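Long-range contacts in peroxinectin A (PDB 6ERC), which uses hydrogen peroxide to oxidise phenolic donors as a secreted haem peroxidase, and also has iodide and thiocyanate peroxidase activity: residues G63-L68 with E353-I358; T69-M74 with R346-N351. All coordinates share one frame; numbering follows the deposited sequence.

Contact 1 of 2, residues G63-L68 with E353-I358; sequences GSKEHL and EENIDI. With CA (calcium ion), chain G.
The amide of Asn-355 takes Lys-65 over one of its faces: the Lys-65 aliphatic chain lies there, and on the same side Lys-65 N donates to Asn-355 OD1 (2.9 Å), arriving 40° above the carbonyl plane along an almost straight N-H. Beside this oxygen, the carboxylate of Glu-66 lies nearly coplanar with the amide but is hydrogen-bonded to His-444. At the other end of the amide, Asn-355 ND2 donates within its own plane to Asp-357 OD2, so both ends of the group fix its rotation. Glu-354, bent back at chi2 (57°), accepts Gly-63 N at OE2 (2.7 Å) from above the carboxylate plane; Ile-62 N binds the same oxygen. At the backbone angles of Gly-63 a side chain would collide with the preceding carbonyl oxygen, a conformation suited to glycine. Two backbone bonds continue the pairing, Ser-64 N to Glu-353 O (3.0 Å) and Glu-353 N to Leu-68 O (2.8 Å). Leu-68 runs beside Glu-353, its CB 3.5 Å from Glu-353 OE2, while OE1 is hydrogen-bonded to Asn-73 ND2. Ser-64 opens a type I beta turn ending at His-67, and its OG accepts Leu-68 N. Beyond, the later segment enters a calcium site, where Asn-355 O and Asp-357 OD1, each 2.4 Å from the calcium ion, join two waters, Ser-306 and Tyr-359: a calcium-binding loop giving carbonyl, carboxylate and carbonyl oxygens from alternate residues.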
loop_
_atom_site.group_PDB
_atom_site.type_symbol
_atom_site.label_atom_id
_atom_site.label_comp_id
_atom_site.label_asym_id
_atom_site.label_seq_id
_atom_site.Cartn_x
_atom_site.Cartn_y
_atom_site.Cartn_z
ATOM N N GLY A 63 -13.462 15.954 -1.638
ATOM C CA GLY A 63 -14.359 14.815 -1.616
ATOM C C GLY A 63 -14.324 14.021 -2.904
ATOM O O GLY A 63 -14.394 14.593 -3.995
ATOM N N SER A 64 -14.225 12.700 -2.785
ATOM C CA SER A 64 -14.097 11.831 -3.947
ATOM C C SER A 64 -15.195 12.108 -4.962
ATOM O O SER A 64 -16.384 12.044 -4.639
ATOM C CB SER A 64 -14.145 10.368 -3.499
ATOM O OG SER A 64 -14.097 9.493 -4.611
ATOM N N LYS A 65 -14.788 12.426 -6.193
ATOM C CA LYS A 65 -15.751 12.623 -7.270
ATOM C C LYS A 65 -16.425 11.321 -7.676
ATOM O O LYS A 65 -17.537 11.350 -8.214
ATOM C CB LYS A 65 -15.062 13.256 -8.481
ATOM C CG LYS A 65 -14.557 14.671 -8.229
ATOM C CD LYS A 65 -13.871 15.268 -9.458
ATOM C CE LYS A 65 -14.865 15.594 -10.573
ATOM N NZ LYS A 65 -14.234 16.380 -11.680
ATOM N N GLU A 66 -15.780 10.185 -7.429
ATOM C CA GLU A 66 -16.360 8.880 -7.702
ATOM C C GLU A 66 -17.208 8.365 -6.545
ATOM O O GLU A 66 -17.826 7.303 -6.674
ATOM C CB GLU A 66 -15.250 7.872 -8.022
ATOM C CG GLU A 66 -14.527 8.127 -9.340
ATOM C CD GLU A 66 -13.634 9.358 -9.306
ATOM O OE1 GLU A 66 -13.167 9.734 -8.209
ATOM O OE2 GLU A 66 -13.403 9.953 -10.382
ATOM N N HIS A 67 -17.250 9.090 -5.427
ATOM C CA HIS A 67 -18.073 8.724 -4.272
ATOM C C HIS A 67 -17.589 7.417 -3.644
ATOM O O HIS A 67 -18.370 6.508 -3.355
ATOM C CB HIS A 67 -19.548 8.634 -4.660
ATOM C CG HIS A 67 -20.075 9.874 -5.309
ATOM N ND1 HIS A 67 -20.310 11.036 -4.609
ATOM C CD2 HIS A 67 -20.409 10.134 -6.595
ATOM C CE1 HIS A 67 -20.769 11.960 -5.435
ATOM N NE2 HIS A 67 -20.839 11.438 -6.646
ATOM N N LEU A 68 -16.283 7.334 -3.426
ATOM C CA LEU A 68 -15.673 6.171 -2.804
ATOM C C LEU A 68 -15.562 6.371 -1.297
ATOM O O LEU A 68 -15.655 7.488 -0.783
ATOM C CB LEU A 68 -14.294 5.904 -3.409
ATOM C CG LEU A 68 -14.269 5.085 -4.703
ATOM C CD1 LEU A 68 -15.441 5.419 -5.615
ATOM C CD2 LEU A 68 -12.954 5.308 -5.431
ATOM N N GLU A 353 -14.415 9.222 1.050
ATOM C CA GLU A 353 -12.997 9.551 1.114
ATOM C C GLU A 353 -12.717 10.836 0.336
ATOM O O GLU A 353 -13.623 11.525 -0.141
ATOM C CB GLU A 353 -12.149 8.394 0.588
ATOM C CG GLU A 353 -12.208 8.198 -0.921
ATOM C CD GLU A 353 -11.179 7.205 -1.414
ATOM O OE1 GLU A 353 -10.478 6.610 -0.569
ATOM O OE2 GLU A 353 -11.063 7.026 -2.645
ATOM N N GLU A 354 -11.437 11.158 0.200
ATOM C CA GLU A 354 -10.980 12.352 -0.492
ATOM C C GLU A 354 -10.730 12.046 -1.968
ATOM O O GLU A 354 -10.580 10.891 -2.371
ATOM C CB GLU A 354 -9.707 12.870 0.181
ATOM C CG GLU A 354 -9.418 14.343 -0.011
ATOM C CD GLU A 354 -10.542 15.237 0.459
ATOM O OE1 GLU A 354 -10.848 15.202 1.671
ATOM O OE2 GLU A 354 -11.116 15.967 -0.381
ATOM N N ASN A 355 -10.688 13.101 -2.779
ATOM C CA ASN A 355 -10.497 12.936 -4.212
ATOM C C ASN A 355 -9.034 12.663 -4.537
ATOM O O ASN A 355 -8.126 13.096 -3.823
ATOM C CB ASN A 355 -10.962 14.180 -4.963
ATOM C CG ASN A 355 -11.229 13.910 -6.429
ATOM O OD1 ASN A 355 -11.963 12.988 -6.779
ATOM N ND2 ASN A 355 -10.631 14.714 -7.294
ATOM N N ILE A 356 -8.810 11.941 -5.630
ATOM C CA ILE A 356 -7.462 11.640 -6.096
ATOM C C ILE A 356 -7.048 12.761 -7.037
ATOM O O ILE A 356 -7.524 12.848 -8.172
ATOM C CB ILE A 356 -7.385 10.272 -6.783
ATOM C CG1 ILE A 356 -7.646 9.164 -5.762
ATOM C CG2 ILE A 356 -6.008 10.071 -7.412
ATOM C CD1 ILE A 356 -8.127 7.871 -6.370
ATOM N N ASP A 357 -6.157 13.617 -6.560
ATOM C CA ASP A 357 -5.759 14.821 -7.264
ATOM C C ASP A 357 -4.425 15.265 -6.677
ATOM O O ASP A 357 -3.802 14.535 -5.900
ATOM C CB ASP A 357 -6.858 15.879 -7.144
ATOM C CG ASP A 357 -7.350 16.033 -5.725
ATOM O OD1 ASP A 357 -6.583 15.712 -4.792
ATOM O OD2 ASP A 357 -8.505 16.461 -5.538
ATOM N N ILE A 358 -3.977 16.465 -7.041
ATOM C CA ILE A 358 -2.678 16.918 -6.562
ATOM C C ILE A 358 -2.685 17.208 -5.067
ATOM O O ILE A 358 -1.615 17.333 -4.466
ATOM C CB ILE A 358 -2.220 18.163 -7.343
ATOM C CG1 ILE A 358 -3.233 19.302 -7.192
ATOM C CG2 ILE A 358 -2.008 17.810 -8.808
ATOM C CD1 ILE A 358 -2.727 20.639 -7.687
HETATM CA CA CA G . -6.536 14.567 -2.729
HETATM O O HOH W 1 -8.398 16.000 -2.761
HETATM O O HOH W 2 -6.658 15.258 -0.457
#

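Contact 2 of 2, residues T69-M74 with R346-N351. With HEM (protoporphyrin IX containing Fe), chain F.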
loop_
_atom_site.group_PDB
_atom_site.type_symbol
_atom_site.label_atom_id
_atom_site.label_comp_id
_atom_site.label_asym_id
_atom_site.label_seq_id
_atom_site.Cartn_x
_atom_site.Cartn_y
_atom_site.Cartn_z
ATOM N N THR A 69 -15.361 5.265 -0.593
ATOM C CA THR A 69 -15.376 5.249 0.860
ATOM C C THR A 69 -13.961 5.158 1.417
ATOM O O THR A 69 -13.015 4.780 0.723
ATOM C CB THR A 69 -16.207 4.070 1.375
ATOM O OG1 THR A 69 -15.622 2.841 0.931
ATOM C CG2 THR A 69 -17.634 4.152 0.864
ATOM N N ASP A 70 -13.831 5.509 2.699
ATOM C CA ASP A 70 -12.561 5.318 3.388
ATOM C C ASP A 70 -12.136 3.857 3.358
ATOM O O ASP A 70 -10.938 3.558 3.285
ATOM C CB ASP A 70 -12.663 5.808 4.832
ATOM C CG ASP A 70 -12.863 7.311 4.931
ATOM O OD1 ASP A 70 -12.309 8.050 4.086
ATOM O OD2 ASP A 70 -13.574 7.754 5.861
ATOM N N MET A 71 -13.102 2.934 3.413
ATOM C CA MET A 71 -12.778 1.513 3.353
ATOM C C MET A 71 -12.072 1.152 2.053
ATOM O O MET A 71 -11.266 0.215 2.026
ATOM C CB MET A 71 -14.054 0.683 3.515
ATOM C CG MET A 71 -13.841 -0.824 3.454
ATOM S SD MET A 71 -12.733 -1.442 4.737
ATOM C CE MET A 71 -13.844 -1.504 6.140
ATOM N N PHE A 72 -12.359 1.878 0.969
ATOM C CA PHE A 72 -11.725 1.587 -0.314
ATOM C C PHE A 72 -10.218 1.800 -0.247
ATOM O O PHE A 72 -9.441 0.973 -0.740
ATOM C CB PHE A 72 -12.343 2.452 -1.415
ATOM C CG PHE A 72 -11.606 2.384 -2.724
ATOM C CD1 PHE A 72 -11.747 1.289 -3.559
ATOM C CD2 PHE A 72 -10.777 3.419 -3.122
ATOM C CE1 PHE A 72 -11.072 1.224 -4.763
ATOM C CE2 PHE A 72 -10.099 3.361 -4.325
ATOM C CZ PHE A 72 -10.247 2.263 -5.146
ATOM N N ASN A 73 -9.778 2.911 0.347
ATOM C CA ASN A 73 -8.344 3.153 0.437
ATOM C C ASN A 73 -7.707 2.375 1.579
ATOM O O ASN A 73 -6.495 2.135 1.547
ATOM C CB ASN A 73 -8.054 4.657 0.567
ATOM C CG ASN A 73 -8.255 5.191 1.970
ATOM O OD1 ASN A 73 -7.512 4.854 2.895
ATOM N ND2 ASN A 73 -9.237 6.072 2.126
ATOM N N MET A 74 -8.494 1.955 2.571
ATOM C CA MET A 74 -7.972 1.038 3.578
ATOM C C MET A 74 -7.605 -0.303 2.955
ATOM O O MET A 74 -6.604 -0.921 3.338
ATOM C CB MET A 74 -8.993 0.852 4.699
ATOM C CG MET A 74 -9.129 2.062 5.607
ATOM S SD MET A 74 -7.602 2.445 6.496
ATOM C CE MET A 74 -8.114 3.883 7.427
ATOM N N ARG A 346 -17.857 0.599 10.792
ATOM C CA ARG A 346 -19.052 1.353 10.433
ATOM C C ARG A 346 -18.682 2.685 9.796
ATOM O O ARG A 346 -19.280 3.089 8.793
ATOM C CB ARG A 346 -19.932 1.574 11.664
ATOM C CG ARG A 346 -20.587 0.315 12.208
ATOM C CD ARG A 346 -21.627 0.645 13.273
ATOM N NE ARG A 346 -22.040 -0.535 14.034
ATOM C CZ ARG A 346 -21.484 -0.937 15.174
ATOM N NH1 ARG A 346 -20.479 -0.262 15.715
ATOM N NH2 ARG A 346 -21.936 -2.024 15.781
ATOM N N GLY A 347 -17.694 3.379 10.362
ATOM C CA GLY A 347 -17.273 4.645 9.788
ATOM C C GLY A 347 -16.609 4.483 8.433
ATOM O O GLY A 347 -16.842 5.278 7.519
ATOM N N LEU A 348 -15.779 3.450 8.282
ATOM C CA LEU A 348 -15.020 3.282 7.046
ATOM C C LEU A 348 -15.936 3.061 5.848
ATOM O O LEU A 348 -15.646 3.536 4.743
ATOM C CB LEU A 348 -14.044 2.114 7.185
ATOM C CG LEU A 348 -12.904 2.272 8.190
ATOM C CD1 LEU A 348 -12.122 0.971 8.280
ATOM C CD2 LEU A 348 -11.983 3.421 7.812
ATOM N N ILE A 349 -17.039 2.334 6.039
ATOM C CA ILE A 349 -17.904 1.982 4.916
ATOM C C ILE A 349 -18.941 3.054 4.603
ATOM O O ILE A 349 -19.526 3.032 3.511
ATOM C CB ILE A 349 -18.621 0.639 5.159
ATOM C CG1 ILE A 349 -19.607 0.740 6.332
ATOM C CG2 ILE A 349 -17.601 -0.465 5.404
ATOM C CD1 ILE A 349 -20.498 -0.482 6.497
ATOM N N ILE A 350 -19.188 3.987 5.522
ATOM C CA ILE A 350 -20.214 5.006 5.319
ATOM C C ILE A 350 -19.572 6.322 4.895
ATOM O O ILE A 350 -20.165 7.096 4.136
ATOM C CB ILE A 350 -21.068 5.189 6.592
ATOM C CG1 ILE A 350 -22.370 5.925 6.269
ATOM C CG2 ILE A 350 -20.301 5.946 7.678
ATOM C CD1 ILE A 350 -23.397 5.074 5.550
ATOM N N ASN A 351 -18.358 6.583 5.375
ATOM C CA ASN A 351 -17.730 7.887 5.192
ATOM C C ASN A 351 -17.042 7.972 3.832
ATOM O O ASN A 351 -16.275 7.081 3.456
ATOM C CB ASN A 351 -16.725 8.143 6.314
ATOM C CG ASN A 351 -16.177 9.555 6.294
ATOM O OD1 ASN A 351 -16.834 10.484 5.823
ATOM N ND2 ASN A 351 -14.966 9.723 6.807
HETATM C CHA HEM F . 4.227 4.058 1.075
HETATM C CHB HEM F . 1.916 6.055 4.823
HETATM C CHC HEM F . -2.343 5.149 2.653
HETATM C CHD HEM F . -0.002 3.373 -1.197
HETATM C C1A HEM F . 3.969 4.731 2.244
HETATM C C2A HEM F . 4.956 5.327 3.109
HETATM C C3A HEM F . 4.326 5.884 4.147
HETATM C C4A HEM F . 2.911 5.651 3.971
HETATM C CMA HEM F . 4.968 6.636 5.334
HETATM C CAA HEM F . 6.469 5.315 2.836
HETATM C CBA HEM F . 6.875 6.752 2.543
HETATM C CGA HEM F . 8.145 6.772 1.734
HETATM O O1A HEM F . 8.139 6.269 0.581
HETATM O O2A HEM F . 9.166 7.304 2.238
HETATM C C1B HEM F . 0.570 5.960 4.562
HETATM C C2B HEM F . -0.476 6.385 5.459
HETATM C C3B HEM F . -1.657 6.133 4.869
HETATM C C4B HEM F . -1.389 5.542 3.573
HETATM C CMB HEM F . -0.184 7.002 6.842
HETATM C CAB HEM F . -3.091 6.397 5.382
HETATM C CBB HEM F . -3.354 7.017 6.537
HETATM C C1C HEM F . -2.091 4.597 1.416
HETATM C C2C HEM F . -3.081 4.195 0.432
HETATM C C3C HEM F . -2.424 3.698 -0.638
HETATM C C4C HEM F . -1.009 3.779 -0.349
HETATM C CMC HEM F . -4.594 4.366 0.684
HETATM C CAC HEM F . -2.909 3.116 -1.993
HETATM C CBC HEM F . -4.180 2.973 -2.374
HETATM C C1D HEM F . 1.339 3.364 -0.898
HETATM C C2D HEM F . 2.385 2.795 -1.717
HETATM C C3D HEM F . 3.546 2.998 -1.088
HETATM C C4D HEM F . 3.280 3.681 0.154
HETATM C CMD HEM F . 2.162 2.115 -3.083
HETATM C CAD HEM F . 4.951 2.563 -1.540
HETATM C CBD HEM F . 5.052 1.084 -1.178
HETATM C CGD HEM F . 6.460 0.714 -0.778
HETATM O O1D HEM F . 6.809 0.903 0.415
HETATM O O2D HEM F . 7.239 0.225 -1.635
HETATM N NA HEM F . 2.728 4.945 2.801
HETATM N NB HEM F . -0.018 5.451 3.421
HETATM N NC HEM F . -0.840 4.326 0.904
HETATM N ND HEM F . 1.921 3.893 0.235
HETATM FE FE HEM F . 0.961 4.611 1.831
#
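Leu-348 is the bump of this interface, and its hollow is built by Asp-70, Met-71 and Met-74 along one side of helix 70-80. Its CD2 meets Met-74 CG at 3.9 Å and touches Asp-70 CB, while CD1 rests against Met-71 CE (3.7 Å). Met-71, folded at both chi2 (60°) and chi3 (80°), curls its methyl into the notch between Leu-348 and Ile-349 CG2. Thr-69 CG2 packs on Ile-349 O at 3.4 Å. Backbone bonds secure the fit: Asp-70 N donates to Asn-351 O (3.0 Å) and Met-71 N to Leu-348 O (2.9 Å). Asp-70 OD2 takes a weak bond from Asn-351 ND2, the two flat groups standing steeply to one another. With an alanine in place of Asp-70, the amide of Asn-351 would probably lose this weakly held carboxylate partner across the contact. Thr-69 is the N-cap, its OG1 accepting weakly from Phe-72 N and bonding to Val-508 O. The short helical segments cross at 104°, their axes 7.8 Å apart, and the C-terminal part of helix 342-350 packs across the first turn of helix 70-80, which lines the haem pocket through Asn-73 and leads to His-81, the predicted proton acceptor, in this animal haem peroxidase fold.

Followed from the N terminus, the chain leaves helix 48-56, forms the 63-68 loop and passes without a break into 69-74, the start of helix 70-80. More than 270 residues later it returns in reverse order: 346-351, at the C-terminal part of helix 342-350, closes contact 2, then 353-358 closes contact 1. The loops are therefore concentric, contact 2 the inner and contact 1 the outer, with centres 12 Å apart. Glu-353 joins them, its OE1 probably hydrogen-bonded to Asn-73 ND2 (3.0 Å), and His-67 reaches Glu-352, the residue separating the two later segments. Together they tie the approach to the haem-lining helix to the run from helix 342-350 into the calcium loop.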